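Local atomic coordinates of AAEL008620-PA odorant-binding protein (Aedes aegypti, PDB entry 5V13), a protein that binds juvenile hormone III in the mosquito hemolymph and belongs to the odorant-binding protein family. Residues H145-R149 with F284-L288; P188-D194 with A239-Y243. All coordinates share one frame; numbering follows the deposited sequence.

Contact 1 (145-149 with 284-288) and contact 2 (188-194 with 239-243) lie on opposite sides of the centre of the chain. Their centres are about 37 Å apart, and their nearest atoms are about 20 Å apart, so they do not touch. In sequence, contact 2 is nested inside the loop that contact 1 closes. Contact 1 brings the C-terminal end of the chain back to the loop after helix 137-143. It lies close to the hormone: the side chain of Tyr148 is about 5 Å from bound juvenile hormone III, and the pocket residues Trp278 and Ala281 sit on the same helix as Ala285. Contact 2 packs two helices that contribute no residue to that pocket.

Contact 1: residues H145-R149 with F284-L288; sequences HGDYR and FANNL
Ala285 places its methyl over one face of the Tyr148 ring. Ala285 CB lies 3.5 Å from the centroid of the Tyr148 ring and only 5° off the ring normal, a CH-pi contact. Tyr148 CG stands anti to its carbonyl carbon, which carries the ring to this side, and chi2 near zero (-4°) turns its face to the methyl. Asn286 OD1 comes to the ring edge, in plane, 3.5 Å from Tyr148 CD2, with the amide turned steeply against the ring. The backbones join beside the ring: Tyr148 N donates to Ala285 O at 3.1 Å and 164°, from above the carbonyl plane.

Asp147 OD1 accepts from Arg149 N at 3.0 Å, closing an Asx turn. Arg149 bends at chi3 and grips the carboxylate side-on. NE reaches both oxygens, and Arg149 NH2 meets Asp147 OD2 at 2.8 Å in a salt bridge. These bonds should fix the rotation of the carboxylate. Leu288 lies against this pair: Leu288 CD1 is 3.8 Å from Asp147 CG, and Leu288 C lies over one face of the Arg149 guanidinium. A water donates to Asp147 OD1 and Ala285 O and accepts from Leu288 N, so it bridges the turn and the tail. Leu141 of helix 137-143 also touches Asp147 and Leu288.

At the start of the loop, His145 is the C-prime residue of the Schellman motif ending helix 137-143. A Schellman-capped helix thus leads into an Asx turn that receives the C-terminal helix, whose earlier residues Trp278 and Ala281 line the hormone pocket.

Contact 2: residues P188-D194 with A239-Y243; sequences PPEAFLD and ARQLY
Leu193 faces Ala239 and Tyr243 in a crossed helix-helix packing of helices 190-199 and 239-247, in a member of the mostly helical PBP/GOBP (odorant-binding protein) family. The axes of their local segments, 190-194 and 239-243, approach to 9.0 Å and cross at 76°. Both methyls of Leu193 reach Tyr243. Leu193 CD2 lies 3.6 Å from Tyr243 CD1, and Leu193 CD1 rests near CG and CB of the tyrosine. The two side chains meet at about a right angle. Tyr243 CG is anti to its backbone N (chi1 173°), which sends the ring across to the leucine. Farther out on the same ring, Pro188 CD packs 3.7 Å from Tyr243 CZ.

Ala239 points its methyl at helix 190-199. Ala239 CB sits 3.6 Å from Asp194 N and also touches the CB atoms of Leu193 and Asp194. Glu190 OE1 lies 3.5 Å from Ala239 CB, while Glu190 CG touches Arg240 CB.

Arg240 closes the side of the interface at the N-terminal end of helix 190-199. Its chain bends at chi2 (81°) and again at chi3, which turns the guanidinium back toward the Pro188-Pro189 lead-in. Leu193 CD1 covers one face of that group. Pro189 is the N-cap residue of the helix.

Outer residues probably hold parts of this first shell. Asp194 OD1 forms a salt bridge with Arg198, one turn on. Tyr243 OH is hydrogen-bonded to Arg247 NH1, and the tyrosine side chain also touches Phe197. Phe179 and Trp181 pack on Pro188. Pro188 O receives two weak hydrogen bonds in a fork, from Arg240 NH1 at 2.9 Å and Arg240 NH2 at 3.0 Å.

Contact 1: residues H145-R149 with F284-L288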
loop_
_atom_site.group_PDB
_atom_site.type_symbol
_atom_site.label_atom_id
_atom_site.label_comp_id
_atom_site.label_asym_id
_atom_site.label_seq_id
_atom_site.Cartn_x
_atom_site.Cartn_y
_atom_site.Cartn_z
ATOM N N HIS B 145 3.817 -12.594 11.929
ATOM C CA HIS B 145 3.387 -11.200 11.807
ATOM C C HIS B 145 3.071 -10.552 13.149
ATOM O O HIS B 145 2.296 -9.591 13.216
ATOM C CB HIS B 145 2.204 -11.095 10.847
ATOM C CG HIS B 145 2.426 -11.869 9.587
ATOM N ND1 HIS B 145 3.544 -11.689 8.802
ATOM C CD2 HIS B 145 1.721 -12.879 9.020
ATOM C CE1 HIS B 145 3.505 -12.534 7.785
ATOM N NE2 HIS B 145 2.405 -13.261 7.889
ATOM N N GLY B 146 3.716 -11.029 14.210
ATOM C CA GLY B 146 3.516 -10.457 15.525
ATOM C C GLY B 146 4.295 -9.188 15.812
ATOM O O GLY B 146 3.971 -8.501 16.787
ATOM N N ASP B 147 5.301 -8.849 15.001
ATOM C CA ASP B 147 6.198 -7.718 15.263
ATOM C C ASP B 147 5.932 -6.655 14.204
ATOM O O ASP B 147 6.193 -6.879 13.016
ATOM C CB ASP B 147 7.654 -8.190 15.236
ATOM C CG ASP B 147 8.664 -7.108 15.622
ATOM O OD1 ASP B 147 8.340 -5.895 15.618
ATOM O OD2 ASP B 147 9.820 -7.493 15.921
ATOM N N TYR B 148 5.408 -5.501 14.629
ATOM C CA TYR B 148 4.998 -4.475 13.677
ATOM C C TYR B 148 6.168 -3.705 13.083
ATOM O O TYR B 148 5.952 -2.852 12.219
ATOM C CB TYR B 148 4.017 -3.496 14.329
ATOM C CG TYR B 148 2.629 -4.087 14.502
ATOM C CD1 TYR B 148 2.326 -5.354 14.013
ATOM C CD2 TYR B 148 1.623 -3.376 15.143
ATOM C CE1 TYR B 148 1.057 -5.901 14.167
ATOM C CE2 TYR B 148 0.355 -3.912 15.300
ATOM C CZ TYR B 148 0.079 -5.171 14.810
ATOM O OH TYR B 148 -1.182 -5.699 14.967
ATOM N N ARG B 149 7.398 -3.954 13.533
ATOM C CA ARG B 149 8.541 -3.381 12.828
ATOM C C ARG B 149 8.629 -3.880 11.393
ATOM O O ARG B 149 9.273 -3.225 10.559
ATOM C CB ARG B 149 9.839 -3.704 13.569
ATOM C CG ARG B 149 10.019 -2.921 14.858
ATOM C CD ARG B 149 11.313 -3.301 15.562
ATOM N NE ARG B 149 11.316 -4.708 15.966
ATOM C CZ ARG B 149 12.298 -5.274 16.659
ATOM N NH1 ARG B 149 13.351 -4.546 17.021
ATOM N NH2 ARG B 149 12.231 -6.558 16.991
ATOM N N PHE B 284 2.078 -4.029 22.583
ATOM C CA PHE B 284 3.107 -5.067 22.577
ATOM C C PHE B 284 3.752 -5.190 21.201
ATOM O O PHE B 284 4.983 -5.247 21.082
ATOM C CB PHE B 284 2.512 -6.411 23.000
ATOM C CG PHE B 284 3.509 -7.526 23.054
ATOM C CD1 PHE B 284 4.268 -7.732 24.196
ATOM C CD2 PHE B 284 3.682 -8.370 21.974
ATOM C CE1 PHE B 284 5.179 -8.756 24.262
ATOM C CE2 PHE B 284 4.600 -9.397 22.034
ATOM C CZ PHE B 284 5.350 -9.585 23.187
ATOM N N ALA B 285 2.929 -5.255 20.152
ATOM C CA ALA B 285 3.450 -5.469 18.805
ATOM C C ALA B 285 4.264 -4.277 18.317
ATOM O O ALA B 285 5.188 -4.448 17.514
ATOM C CB ALA B 285 2.305 -5.741 17.834
ATOM N N ASN B 286 3.938 -3.071 18.795
ATOM C CA ASN B 286 4.574 -1.853 18.304
ATOM C C ASN B 286 5.947 -1.621 18.904
ATOM O O ASN B 286 6.779 -0.943 18.289
ATOM C CB ASN B 286 3.705 -0.636 18.617
ATOM C CG ASN B 286 2.858 -0.214 17.454
ATOM O OD1 ASN B 286 3.185 -0.491 16.302
ATOM N ND2 ASN B 286 1.765 0.484 17.743
ATOM N N ASN B 287 6.194 -2.131 20.101
ATOM C CA ASN B 287 7.381 -1.756 20.851
ATOM C C ASN B 287 8.171 -2.992 21.243
ATOM O O ASN B 287 8.529 -3.199 22.403
ATOM C CB ASN B 287 6.986 -0.911 22.066
ATOM C CG ASN B 287 6.136 0.303 21.686
ATOM O OD1 ASN B 287 6.657 1.361 21.312
ATOM N ND2 ASN B 287 4.818 0.153 21.784
ATOM N N LEU B 288 8.455 -3.841 20.259
ATOM C CA LEU B 288 9.338 -4.982 20.470
ATOM C C LEU B 288 10.788 -4.591 20.198
ATOM O O LEU B 288 11.714 -5.262 20.655
ATOM C CB LEU B 288 8.930 -6.159 19.581
ATOM C CG LEU B 288 7.799 -7.040 20.118
ATOM C CD1 LEU B 288 7.266 -7.969 19.050
ATOM C CD2 LEU B 288 8.287 -7.838 21.306
HETATM O O HOH W 1 7.804 -3.760 17.354
#

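Contact 2: residues P188-D194 with A239-Y243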
loop_
_atom_site.group_PDB
_atom_site.type_symbol
_atom_site.label_atom_id
_atom_site.label_comp_id
_atom_site.label_asym_id
_atom_site.label_seq_id
_atom_site.Cartn_x
_atom_site.Cartn_y
_atom_site.Cartn_z
ATOM N N PRO B 188 -21.764 -13.030 -11.829
ATOM C CA PRO B 188 -20.323 -12.763 -11.701
ATOM C C PRO B 188 -19.489 -13.953 -12.150
ATOM O O PRO B 188 -19.974 -15.094 -12.169
ATOM C CB PRO B 188 -20.151 -12.494 -10.198
ATOM C CG PRO B 188 -21.514 -12.108 -9.711
ATOM C CD PRO B 188 -22.470 -12.919 -10.541
ATOM N N PRO B 189 -18.222 -13.732 -12.505
ATOM C CA PRO B 189 -17.354 -14.857 -12.877
ATOM C C PRO B 189 -17.031 -15.736 -11.680
ATOM O O PRO B 189 -16.943 -15.267 -10.543
ATOM C CB PRO B 189 -16.083 -14.177 -13.405
ATOM C CG PRO B 189 -16.378 -12.686 -13.418
ATOM C CD PRO B 189 -17.495 -12.453 -12.475
ATOM N N GLU B 190 -16.788 -17.020 -11.966
ATOM C CA GLU B 190 -16.520 -17.990 -10.905
ATOM C C GLU B 190 -15.274 -17.625 -10.094
ATOM O O GLU B 190 -15.228 -17.854 -8.880
ATOM C CB GLU B 190 -16.381 -19.386 -11.518
ATOM C CG GLU B 190 -16.487 -20.537 -10.529
ATOM C CD GLU B 190 -15.137 -20.970 -9.989
ATOM O OE1 GLU B 190 -14.944 -20.948 -8.754
ATOM O OE2 GLU B 190 -14.263 -21.334 -10.805
ATOM N N ALA B 191 -14.245 -17.068 -10.739
ATOM C CA ALA B 191 -13.044 -16.714 -9.985
ATOM C C ALA B 191 -13.322 -15.601 -8.980
ATOM O O ALA B 191 -12.751 -15.591 -7.881
ATOM C CB ALA B 191 -11.917 -16.310 -10.937
ATOM N N PHE B 192 -14.189 -14.649 -9.333
ATOM C CA PHE B 192 -14.550 -13.591 -8.393
ATOM C C PHE B 192 -15.352 -14.150 -7.226
ATOM O O PHE B 192 -15.044 -13.866 -6.062
ATOM C CB PHE B 192 -15.332 -12.488 -9.111
ATOM C CG PHE B 192 -16.055 -11.549 -8.186
ATOM C CD1 PHE B 192 -15.370 -10.546 -7.508
ATOM C CD2 PHE B 192 -17.429 -11.646 -8.012
ATOM C CE1 PHE B 192 -16.039 -9.671 -6.664
ATOM C CE2 PHE B 192 -18.106 -10.775 -7.171
ATOM C CZ PHE B 192 -17.411 -9.787 -6.487
ATOM N N LEU B 193 -16.370 -14.967 -7.518
ATOM C CA LEU B 193 -17.163 -15.586 -6.452
ATOM C C LEU B 193 -16.283 -16.400 -5.512
ATOM O O LEU B 193 -16.429 -16.328 -4.284
ATOM C CB LEU B 193 -18.265 -16.465 -7.053
ATOM C CG LEU B 193 -19.317 -15.706 -7.871
ATOM C CD1 LEU B 193 -20.231 -16.663 -8.639
ATOM C CD2 LEU B 193 -20.122 -14.766 -6.968
ATOM N N ASP B 194 -15.372 -17.195 -6.071
ATOM C CA ASP B 194 -14.492 -18.006 -5.236
ATOM C C ASP B 194 -13.651 -17.132 -4.314
ATOM O O ASP B 194 -13.507 -17.432 -3.118
ATOM C CB ASP B 194 -13.602 -18.880 -6.121
ATOM C CG ASP B 194 -12.824 -19.913 -5.329
ATOM O OD1 ASP B 194 -13.460 -20.785 -4.702
ATOM O OD2 ASP B 194 -11.578 -19.849 -5.335
ATOM N N ALA B 239 -17.750 -22.698 -6.226
ATOM C CA ALA B 239 -18.225 -21.366 -5.863
ATOM C C ALA B 239 -19.468 -20.984 -6.650
ATOM O O ALA B 239 -20.379 -20.341 -6.112
ATOM C CB ALA B 239 -17.118 -20.336 -6.083
ATOM N N ARG B 240 -19.521 -21.361 -7.928
ATOM C CA ARG B 240 -20.702 -21.085 -8.738
ATOM C C ARG B 240 -21.931 -21.791 -8.179
ATOM O O ARG B 240 -23.020 -21.204 -8.120
ATOM C CB ARG B 240 -20.444 -21.505 -10.186
ATOM C CG ARG B 240 -21.662 -21.498 -11.091
ATOM C CD ARG B 240 -21.975 -20.100 -11.598
ATOM N NE ARG B 240 -20.882 -19.550 -12.396
ATOM C CZ ARG B 240 -20.780 -18.267 -12.726
ATOM N NH1 ARG B 240 -21.706 -17.407 -12.324
ATOM N NH2 ARG B 240 -19.753 -17.846 -13.453
ATOM N N GLN B 241 -21.774 -23.047 -7.747
ATOM C CA GLN B 241 -22.913 -23.811 -7.241
ATOM C C GLN B 241 -23.468 -23.204 -5.962
ATOM O O GLN B 241 -24.691 -23.140 -5.780
ATOM C CB GLN B 241 -22.520 -25.269 -6.995
ATOM C CG GLN B 241 -22.373 -26.103 -8.258
ATOM C CD GLN B 241 -21.286 -25.574 -9.172
ATOM O OE1 GLN B 241 -20.154 -25.325 -8.736
ATOM N NE2 GLN B 241 -21.631 -25.366 -10.439
ATOM N N LEU B 242 -22.593 -22.777 -5.052
ATOM C CA LEU B 242 -23.074 -22.147 -3.827
ATOM C C LEU B 242 -23.794 -20.839 -4.133
ATOM O O LEU B 242 -24.885 -20.576 -3.611
ATOM C CB LEU B 242 -21.914 -21.906 -2.873
ATOM C CG LEU B 242 -22.268 -21.164 -1.580
ATOM C CD1 LEU B 242 -23.344 -21.927 -0.819
ATOM C CD2 LEU B 242 -21.006 -21.010 -0.745
ATOM N N TYR B 243 -23.193 -20.006 -4.983
ATOM C CA TYR B 243 -23.822 -18.748 -5.375
ATOM C C TYR B 243 -25.194 -18.983 -5.998
ATOM O O TYR B 243 -26.181 -18.354 -5.598
ATOM C CB TYR B 243 -22.908 -17.984 -6.334
ATOM C CG TYR B 243 -23.547 -16.741 -6.925
ATOM C CD1 TYR B 243 -23.545 -15.538 -6.231
ATOM C CD2 TYR B 243 -24.166 -16.783 -8.171
ATOM C CE1 TYR B 243 -24.136 -14.396 -6.775
ATOM C CE2 TYR B 243 -24.757 -15.658 -8.720
ATOM C CZ TYR B 243 -24.734 -14.470 -8.021
ATOM O OH TYR B 243 -25.320 -13.355 -8.569
#